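Local coordinates for protein histidinol-phosphate aminotransferase (Clostridium acetobutylicum, PDB 3FTB) that probably catalyses amino-group transfer with pyridoxal 5'-phosphate as cofactor, as a class I and II aminotransferase named for the histidinol-phosphate step of histidine biosynthesis, at residues F339-K342 against K346-K349; I35-I40 against L269-K274; K311-L316 against I321-C326. One frame throughout, in Å; residues are numbered along the deposited sequence.

How the contacts relate
Followed from the N terminus, the chain first lays down loop 35-40, just after the short strand 29-30. Contact 2 closes a loop of more than two hundred residues when helix 262-285 returns to this segment. In contact 3 strand 321-325 turns back along helix 309-317. In contact 1 the start of helix 344-359 folds back on the end of strand 336-340 and the residues just after it. The three follow in series, with none nested or crossed. Contacts 1 and 2 touch through Trp271 and Lys342. Contacts 1 and 3 share neighbouring strands of one mixed sheet, and Phe339 CE1 packs 3.6 Å from Ile323 CG2. Contacts 2 and 3 do not touch.

Contact 1: residues F339-K342 against K346-K349; sequences FAIK and KNTK
Asn347 lays its carboxamide across the backbone of Lys342, its OD1 also lying 3.7 Å from Lys342 CB. A hydrogen bond runs from Lys342 N to Asn347 OD1, 3.2 Å long with an N-H...O angle of 156°. The donor approaches well to the side of the C=O bond, at 107°. With CG turned beside its own backbone N (chi1 -83°), Asn347 presents the amide to the turn that joins strand 336-340 to helix 344-359. On the ND2 side of the amide, the methyl Ile341 CG2 sits 3.9 Å from Asn347 ND2. The two lysines meet through their aliphatic parts, Lys342 CD lying 3.9 Å from Lys346 CD, while their ammonium nitrogens stay 6.5 Å apart. Lys346 NZ forms a salt bridge with Asp343, and Lys342 makes a cation-pi contact with Tyr31. Asn347 OD1 is also hydrogen-bonded to Tyr31 OH, and ND2 to Glu275 of helix 262-285. A buried amide with partners at both ends is thereby restrained in its rotation, and this side chain links the loop after strand 336-340 and the first turn of helix 344-359 to Tyr31, just after strand 29-30, and to helix 262-285.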
loop_
_atom_site.group_PDB
_atom_site.type_symbol
_atom_site.label_atom_id
_atom_site.label_comp_id
_atom_site.label_asym_id
_atom_site.label_seq_id
_atom_site.Cartn_x
_atom_site.Cartn_y
_atom_site.Cartn_z
ATOM N N PHE A 339 -11.367 -14.607 22.840
ATOM C CA PHE A 339 -10.832 -13.561 23.704
ATOM C C PHE A 339 -9.362 -13.322 23.383
ATOM O O PHE A 339 -8.602 -14.265 23.143
ATOM C CB PHE A 339 -10.956 -13.936 25.192
ATOM C CG PHE A 339 -12.360 -14.279 25.639
ATOM C CD1 PHE A 339 -13.480 -13.831 24.930
ATOM C CD2 PHE A 339 -12.562 -15.029 26.801
ATOM C CE1 PHE A 339 -14.777 -14.144 25.359
ATOM C CE2 PHE A 339 -13.855 -15.341 27.236
ATOM C CZ PHE A 339 -14.959 -14.888 26.506
ATOM N N ALA A 340 -8.948 -12.065 23.406
ATOM C CA ALA A 340 -7.531 -11.760 23.273
ATOM C C ALA A 340 -6.828 -12.068 24.588
ATOM O O ALA A 340 -7.461 -12.158 25.632
ATOM C CB ALA A 340 -7.323 -10.305 22.880
ATOM N N ILE A 341 -5.518 -12.256 24.525
ATOM C CA ILE A 341 -4.712 -12.426 25.722
ATOM C C ILE A 341 -3.742 -11.257 25.763
ATOM O O ILE A 341 -2.876 -11.141 24.899
ATOM C CB ILE A 341 -3.957 -13.789 25.729
ATOM C CG1 ILE A 341 -4.961 -14.941 25.677
ATOM C CG2 ILE A 341 -3.063 -13.920 26.965
ATOM C CD1 ILE A 341 -4.336 -16.305 25.786
ATOM N N LYS A 342 -3.927 -10.377 26.746
ATOM C CA LYS A 342 -3.109 -9.182 26.892
ATOM C C LYS A 342 -2.207 -9.330 28.098
ATOM O O LYS A 342 -1.852 -10.443 28.485
ATOM C CB LYS A 342 -4.003 -7.955 27.073
ATOM C CG LYS A 342 -5.066 -7.846 26.004
ATOM C CD LYS A 342 -6.027 -6.712 26.263
ATOM C CE LYS A 342 -6.969 -6.532 25.085
ATOM N NZ LYS A 342 -6.266 -5.955 23.910
ATOM N N LYS A 346 -4.847 -5.877 32.483
ATOM C CA LYS A 346 -6.063 -5.843 31.670
ATOM C C LYS A 346 -6.838 -7.163 31.744
ATOM O O LYS A 346 -8.073 -7.177 31.747
ATOM C CB LYS A 346 -5.735 -5.508 30.207
ATOM C CG LYS A 346 -5.206 -4.088 29.994
ATOM C CD LYS A 346 -5.335 -3.656 28.537
ATOM C CE LYS A 346 -4.586 -2.368 28.269
ATOM N NZ LYS A 346 -3.132 -2.551 28.525
ATOM N N ASN A 347 -6.094 -8.268 31.803
ATOM C CA ASN A 347 -6.657 -9.609 31.856
ATOM C C ASN A 347 -7.426 -9.885 33.151
ATOM O O ASN A 347 -8.499 -10.490 33.139
ATOM C CB ASN A 347 -5.542 -10.646 31.671
ATOM C CG ASN A 347 -5.195 -10.882 30.208
ATOM O OD1 ASN A 347 -5.785 -10.275 29.305
ATOM N ND2 ASN A 347 -4.242 -11.774 29.966
ATOM N N THR A 348 -6.866 -9.455 34.275
ATOM C CA THR A 348 -7.534 -9.647 35.550
ATOM C C THR A 348 -8.810 -8.809 35.581
ATOM O O THR A 348 -9.841 -9.239 36.088
ATOM C CB THR A 348 -6.615 -9.276 36.724
ATOM O OG1 THR A 348 -5.484 -10.161 36.748
ATOM C CG2 THR A 348 -7.369 -9.377 38.046
ATOM N N LYS A 349 -8.738 -7.613 35.009
ATOM C CA LYS A 349 -9.912 -6.757 34.897
ATOM C C LYS A 349 -10.970 -7.461 34.054
ATOM O O LYS A 349 -12.129 -7.582 34.454
ATOM C CB LYS A 349 -9.533 -5.424 34.254
ATOM C CG LYS A 349 -10.505 -4.301 34.559
ATOM C CD LYS A 349 -10.354 -3.150 33.586
ATOM C CE LYS A 349 -11.137 -1.932 34.057
ATOM N NZ LYS A 349 -10.753 -1.497 35.437
#

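Contact 2: residues I35-I40 against L269-K274; sequences INPLGI and LLWIKK
Trp271 has its CG anti to the backbone N (chi1 155°), and its second torsion turns the indole so that one face meets Pro37. Asn36 also has CG opposite its N (chi1 -168°), which brings OD1 round to the backbone N of Leu38, two residues on, and closes an Asx turn. That bond, from Leu38 N to Asn36 OD1, is 2.7 Å long, with the donor in the carbonyl plane, and it shapes the loop just where it meets helix 262-285. Pro37 lies over one face of the indole: its CG stands 3.3 Å above the ring plane of Trp271, offset toward the rim. The neighbouring Pro37 CD is modelled too close to the ring, and its exact placement is doubtful. Across the indole, Ile272 CG2 lies over the rim of the opposite face, so the ring lies between the loop and a residue of its own helix. Asn36 and Trp271 run past each other in opposite directions, with the amide plane 43° from the ring plane. The indole NH and Asn36 ND2 find partners outside the two segments: Trp271 NE1 bonds to Lys342 O, Asn36 ND2 to Phe216 O. At the loop's other end Ile40 packs on Leu55 of the second subunit. Nearer the helix backbone, Leu38 extends one methyl to the root of the indole, CD1 lying 3.3 Å from Trp271 CB.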
loop_
_atom_site.group_PDB
_atom_site.type_symbol
_atom_site.label_atom_id
_atom_site.label_comp_id
_atom_site.label_asym_id
_atom_site.label_seq_id
_atom_site.Cartn_x
_atom_site.Cartn_y
_atom_site.Cartn_z
ATOM N N ILE A 35 -3.516 -7.440 19.171
ATOM C CA ILE A 35 -2.237 -6.778 18.979
ATOM C C ILE A 35 -1.456 -6.908 20.274
ATOM O O ILE A 35 -2.045 -6.946 21.352
ATOM C CB ILE A 35 -2.399 -5.284 18.615
ATOM C CG1 ILE A 35 -3.330 -5.124 17.400
ATOM C CG2 ILE A 35 -1.022 -4.614 18.373
ATOM C CD1 ILE A 35 -2.873 -5.869 16.129
ATOM N N ASN A 36 -0.135 -6.994 20.150
ATOM C CA ASN A 36 0.778 -7.108 21.284
ATOM C C ASN A 36 0.609 -5.936 22.247
ATOM O O ASN A 36 0.653 -4.779 21.836
ATOM C CB ASN A 36 2.221 -7.181 20.758
ATOM C CG ASN A 36 3.230 -7.585 21.820
ATOM O OD1 ASN A 36 3.224 -7.068 22.938
ATOM N ND2 ASN A 36 4.130 -8.495 21.456
ATOM N N PRO A 37 0.419 -6.235 23.539
ATOM C CA PRO A 37 0.152 -5.251 24.588
ATOM C C PRO A 37 1.425 -4.533 25.036
ATOM O O PRO A 37 1.359 -3.426 25.575
ATOM C CB PRO A 37 -0.368 -6.138 25.715
ATOM C CG PRO A 37 0.539 -7.288 25.620
ATOM C CD PRO A 37 0.531 -7.579 24.126
ATOM N N LEU A 38 2.572 -5.167 24.815
ATOM C CA LEU A 38 3.855 -4.611 25.231
ATOM C C LEU A 38 4.304 -3.451 24.346
ATOM O O LEU A 38 5.456 -3.017 24.414
ATOM C CB LEU A 38 4.911 -5.711 25.280
ATOM C CG LEU A 38 4.628 -6.637 26.463
ATOM C CD1 LEU A 38 5.006 -8.083 26.169
ATOM C CD2 LEU A 38 5.329 -6.115 27.708
ATOM N N GLY A 39 3.379 -2.960 23.520
ATOM C CA GLY A 39 3.576 -1.757 22.732
ATOM C C GLY A 39 4.601 -1.807 21.614
ATOM O O GLY A 39 5.182 -2.851 21.321
ATOM N N ILE A 40 4.814 -0.643 21.001
ATOM C CA ILE A 40 5.737 -0.455 19.885
ATOM C C ILE A 40 7.183 -0.688 20.313
ATOM O O ILE A 40 7.605 -0.183 21.351
ATOM C CB ILE A 40 5.592 0.984 19.329
ATOM C CG1 ILE A 40 4.135 1.248 18.916
ATOM C CG2 ILE A 40 6.566 1.235 18.181
ATOM C CD1 ILE A 40 3.771 2.727 18.802
ATOM N N LEU A 269 7.958 -12.752 24.602
ATOM C CA LEU A 269 7.840 -14.169 24.957
ATOM C C LEU A 269 7.669 -14.340 26.466
ATOM O O LEU A 269 6.859 -15.146 26.928
ATOM C CB LEU A 269 9.069 -14.948 24.484
ATOM C CG LEU A 269 8.967 -15.643 23.123
ATOM C CD1 LEU A 269 7.756 -15.164 22.335
ATOM C CD2 LEU A 269 10.251 -15.467 22.321
ATOM N N LEU A 270 8.445 -13.574 27.223
ATOM C CA LEU A 270 8.365 -13.577 28.674
ATOM C C LEU A 270 6.911 -13.337 29.085
ATOM O O LEU A 270 6.414 -13.878 30.082
ATOM C CB LEU A 270 9.263 -12.470 29.230
ATOM C CG LEU A 270 10.292 -12.855 30.292
ATOM C CD1 LEU A 270 10.607 -11.657 31.174
ATOM C CD2 LEU A 270 9.808 -14.034 31.130
ATOM N N TRP A 271 6.225 -12.525 28.291
ATOM C CA TRP A 271 4.852 -12.173 28.589
ATOM C C TRP A 271 3.905 -13.358 28.385
ATOM O O TRP A 271 3.468 -13.955 29.366
ATOM C CB TRP A 271 4.430 -10.928 27.796
ATOM C CG TRP A 271 2.969 -10.833 27.572
ATOM C CD1 TRP A 271 1.990 -10.838 28.522
ATOM C CD2 TRP A 271 2.307 -10.714 26.313
ATOM N NE1 TRP A 271 0.757 -10.738 27.930
ATOM C CE2 TRP A 271 0.922 -10.660 26.573
ATOM C CE3 TRP A 271 2.749 -10.652 24.989
ATOM C CZ2 TRP A 271 -0.023 -10.548 25.559
ATOM C CZ3 TRP A 271 1.805 -10.538 23.979
ATOM C CH2 TRP A 271 0.438 -10.494 24.269
ATOM N N ILE A 272 3.616 -13.724 27.134
ATOM C CA ILE A 272 2.589 -14.746 26.864
ATOM C C ILE A 272 2.873 -16.121 27.421
ATOM O O ILE A 272 1.944 -16.873 27.668
ATOM C CB ILE A 272 2.270 -14.955 25.362
ATOM C CG1 ILE A 272 3.484 -14.612 24.501
ATOM C CG2 ILE A 272 0.962 -14.246 24.968
ATOM C CD1 ILE A 272 4.566 -15.676 24.523
ATOM N N LYS A 273 4.144 -16.474 27.573
ATOM C CA LYS A 273 4.469 -17.770 28.152
ATOM C C LYS A 273 3.740 -17.915 29.489
ATOM O O LYS A 273 2.910 -18.808 29.659
ATOM C CB LYS A 273 5.981 -17.940 28.307
ATOM C CG LYS A 273 6.715 -18.134 26.978
ATOM C CD LYS A 273 8.176 -18.508 27.201
ATOM C CE LYS A 273 8.934 -18.653 25.887
ATOM N NZ LYS A 273 8.403 -19.741 25.021
ATOM N N LYS A 274 4.032 -17.001 30.409
ATOM C CA LYS A 274 3.356 -16.929 31.699
ATOM C C LYS A 274 1.878 -16.590 31.580
ATOM O O LYS A 274 1.011 -17.390 31.928
ATOM C CB LYS A 274 4.011 -15.865 32.580
ATOM C CG LYS A 274 5.398 -16.210 33.079
ATOM C CD LYS A 274 5.735 -15.379 34.307
ATOM C CE LYS A 274 7.238 -15.329 34.553
ATOM N NZ LYS A 274 7.948 -14.443 33.585
#

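Contact 3: residues K311-L316 against I321-C326; sequences KLYDSL and IVIRRC. With PO4 (phosphate ion), chain F.
Tyr313 and Leu316 of helix 309-317 face strand 321-325, and the tight part of the contact is apolar. Leu316 CD1 comes to 3.4 Å from Ile323 CG2, closer than carbons usually sit, and the two side chains cross at about a right angle. Ile323 carries CG1 between its backbone N and carbonyl carbon (chi1 68°), which sets that branch against Tyr313 CD1 at 3.8 Å. Its CD1 continues toward Leu312 CD2. The inner edge of the phenol ring belongs to this packed part: Ile323 O lies at that edge, in plane, and Val322 CG1 is 3.8 Å from Tyr313 CE1, the two side chains lying side by side. Phe339 of the next strand and Leu354 of helix 344-359 help enclose this core.

Where the chain turns from helix to strand, Ile321 N donates to Leu316 O at 2.9 Å, but the donor stands 40° out of the carbonyl plane. One water bridges the two backbones farther along, donating to Tyr313 O and Ile321 O while accepting from Ile323 N.

The looser side is made by the arginines. Arg325 crosses the ring with its aliphatic part, CD 3.6 Å from Tyr313 CB. Its guanidinium is more distant, Arg325 CZ being 5.8 Å from the Tyr313 ring centroid, at most a weak cation-pi attraction. Arg324 points away from the helix: NE binds O4 of a phosphate ion at 3.2 Å, and a weaker bond joins NH2 to O2. Arg338 also holds this ion, which probably came from the crystallisation liquor.

A helix joined by a short turn to the following strand, its apolar face laid on that strand of the five-stranded mixed sheet, is consistent with the small domain of class I and II aminotransferases.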
loop_
_atom_site.group_PDB
_atom_site.type_symbol
_atom_site.label_atom_id
_atom_site.label_comp_id
_atom_site.label_asym_id
_atom_site.label_seq_id
_atom_site.Cartn_x
_atom_site.Cartn_y
_atom_site.Cartn_z
ATOM N N LYS A 311 -25.227 -12.697 23.927
ATOM C CA LYS A 311 -25.682 -12.297 25.250
ATOM C C LYS A 311 -24.470 -11.921 26.091
ATOM O O LYS A 311 -24.439 -10.859 26.721
ATOM C CB LYS A 311 -26.517 -13.403 25.915
ATOM C CG LYS A 311 -27.129 -13.001 27.252
ATOM C CD LYS A 311 -28.584 -13.455 27.395
ATOM C CE LYS A 311 -28.774 -14.941 27.102
ATOM N NZ LYS A 311 -29.115 -15.224 25.673
ATOM N N LEU A 312 -23.456 -12.780 26.076
ATOM C CA LEU A 312 -22.206 -12.452 26.746
ATOM C C LEU A 312 -21.624 -11.152 26.180
ATOM O O LEU A 312 -21.302 -10.243 26.943
ATOM C CB LEU A 312 -21.197 -13.594 26.636
ATOM C CG LEU A 312 -19.810 -13.233 27.171
ATOM C CD1 LEU A 312 -19.889 -12.762 28.632
ATOM C CD2 LEU A 312 -18.848 -14.404 27.003
ATOM N N TYR A 313 -21.503 -11.067 24.850
ATOM C CA TYR A 313 -21.012 -9.857 24.176
ATOM C C TYR A 313 -21.751 -8.587 24.617
ATOM O O TYR A 313 -21.125 -7.591 25.005
ATOM C CB TYR A 313 -21.115 -10.009 22.646
ATOM C CG TYR A 313 -20.694 -8.782 21.854
ATOM C CD1 TYR A 313 -19.403 -8.661 21.363
ATOM C CD2 TYR A 313 -21.590 -7.747 21.592
ATOM C CE1 TYR A 313 -19.010 -7.547 20.644
ATOM C CE2 TYR A 313 -21.201 -6.626 20.867
ATOM C CZ TYR A 313 -19.910 -6.536 20.400
ATOM O OH TYR A 313 -19.507 -5.434 19.684
ATOM N N ASP A 314 -23.082 -8.626 24.535
ATOM C CA ASP A 314 -23.920 -7.469 24.864
ATOM C C ASP A 314 -23.850 -7.093 26.337
ATOM O O ASP A 314 -24.090 -5.947 26.706
ATOM C CB ASP A 314 -25.371 -7.717 24.458
ATOM C CG ASP A 314 -25.611 -7.473 22.980
ATOM O OD1 ASP A 314 -24.922 -6.605 22.400
ATOM O OD2 ASP A 314 -26.500 -8.139 22.402
ATOM N N SER A 315 -23.530 -8.069 27.178
ATOM C CA SER A 315 -23.289 -7.810 28.595
ATOM C C SER A 315 -21.972 -7.058 28.805
ATOM O O SER A 315 -21.945 -5.976 29.397
ATOM C CB SER A 315 -23.288 -9.118 29.392
ATOM O OG SER A 315 -24.595 -9.476 29.810
ATOM N N LEU A 316 -20.881 -7.637 28.315
ATOM C CA LEU A 316 -19.559 -7.028 28.448
ATOM C C LEU A 316 -19.455 -5.662 27.766
ATOM O O LEU A 316 -18.698 -4.794 28.208
ATOM C CB LEU A 316 -18.485 -7.968 27.895
ATOM C CG LEU A 316 -18.388 -9.310 28.616
ATOM C CD1 LEU A 316 -17.317 -10.188 27.993
ATOM C CD2 LEU A 316 -18.100 -9.075 30.085
ATOM N N ILE A 321 -16.170 -3.535 27.415
ATOM C CA ILE A 321 -15.318 -4.649 27.045
ATOM C C ILE A 321 -15.884 -5.321 25.792
ATOM O O ILE A 321 -17.066 -5.687 25.739
ATOM C CB ILE A 321 -15.148 -5.644 28.212
ATOM C CG1 ILE A 321 -14.313 -4.994 29.321
ATOM C CG2 ILE A 321 -14.488 -6.936 27.735
ATOM C CD1 ILE A 321 -14.308 -5.757 30.637
ATOM N N VAL A 322 -15.043 -5.456 24.774
ATOM C CA VAL A 322 -15.470 -6.070 23.530
ATOM C C VAL A 322 -14.884 -7.468 23.446
ATOM O O VAL A 322 -13.713 -7.662 23.752
ATOM C CB VAL A 322 -15.004 -5.256 22.313
ATOM C CG1 VAL A 322 -15.635 -5.814 21.033
ATOM C CG2 VAL A 322 -15.354 -3.786 22.495
ATOM N N ILE A 323 -15.702 -8.441 23.054
ATOM C CA ILE A 323 -15.185 -9.768 22.717
ATOM C C ILE A 323 -15.468 -10.091 21.254
ATOM O O ILE A 323 -16.034 -9.280 20.514
ATOM C CB ILE A 323 -15.790 -10.892 23.594
ATOM C CG1 ILE A 323 -17.281 -11.089 23.279
ATOM C CG2 ILE A 323 -15.558 -10.597 25.074
ATOM C CD1 ILE A 323 -17.772 -12.523 23.434
ATOM N N ARG A 324 -15.075 -11.286 20.837
ATOM C CA ARG A 324 -15.318 -11.704 19.464
ATOM C C ARG A 324 -16.319 -12.841 19.422
ATOM O O ARG A 324 -16.026 -13.968 19.827
ATOM C CB ARG A 324 -14.019 -12.113 18.766
ATOM C CG ARG A 324 -14.168 -12.349 17.269
ATOM C CD ARG A 324 -14.436 -11.045 16.529
ATOM N NE ARG A 324 -14.047 -11.132 15.125
ATOM C CZ ARG A 324 -14.675 -11.880 14.226
ATOM N NH1 ARG A 324 -15.719 -12.609 14.589
ATOM N NH2 ARG A 324 -14.255 -11.906 12.966
ATOM N N ARG A 325 -17.512 -12.522 18.943
ATOM C CA ARG A 325 -18.524 -13.523 18.694
ATOM C C ARG A 325 -18.097 -14.302 17.468
ATOM O O ARG A 325 -17.803 -13.727 16.432
ATOM C CB ARG A 325 -19.868 -12.852 18.460
ATOM C CG ARG A 325 -20.353 -12.085 19.674
ATOM C CD ARG A 325 -21.475 -11.164 19.299
ATOM N NE ARG A 325 -22.506 -11.874 18.557
ATOM C CZ ARG A 325 -23.546 -11.274 17.992
ATOM N NH1 ARG A 325 -23.677 -9.958 18.086
ATOM N NH2 ARG A 325 -24.448 -11.987 17.332
ATOM N N CYS A 326 -18.049 -15.615 17.595
ATOM C CA CYS A 326 -17.539 -16.447 16.526
ATOM C C CYS A 326 -18.638 -16.920 15.591
ATOM O O CYS A 326 -18.468 -17.908 14.878
ATOM C CB CYS A 326 -16.764 -17.626 17.116
ATOM S SG CYS A 326 -15.219 -17.050 17.852
HETATM P P PO4 F . -10.254 -11.306 13.172
HETATM O O1 PO4 F . -9.647 -10.281 12.239
HETATM O O2 PO4 F . -11.151 -12.238 12.391
HETATM O O3 PO4 F . -9.146 -12.099 13.823
HETATM O O4 PO4 F . -11.057 -10.596 14.240
HETATM O O HOH W 1 -18.469 -8.211 24.422
#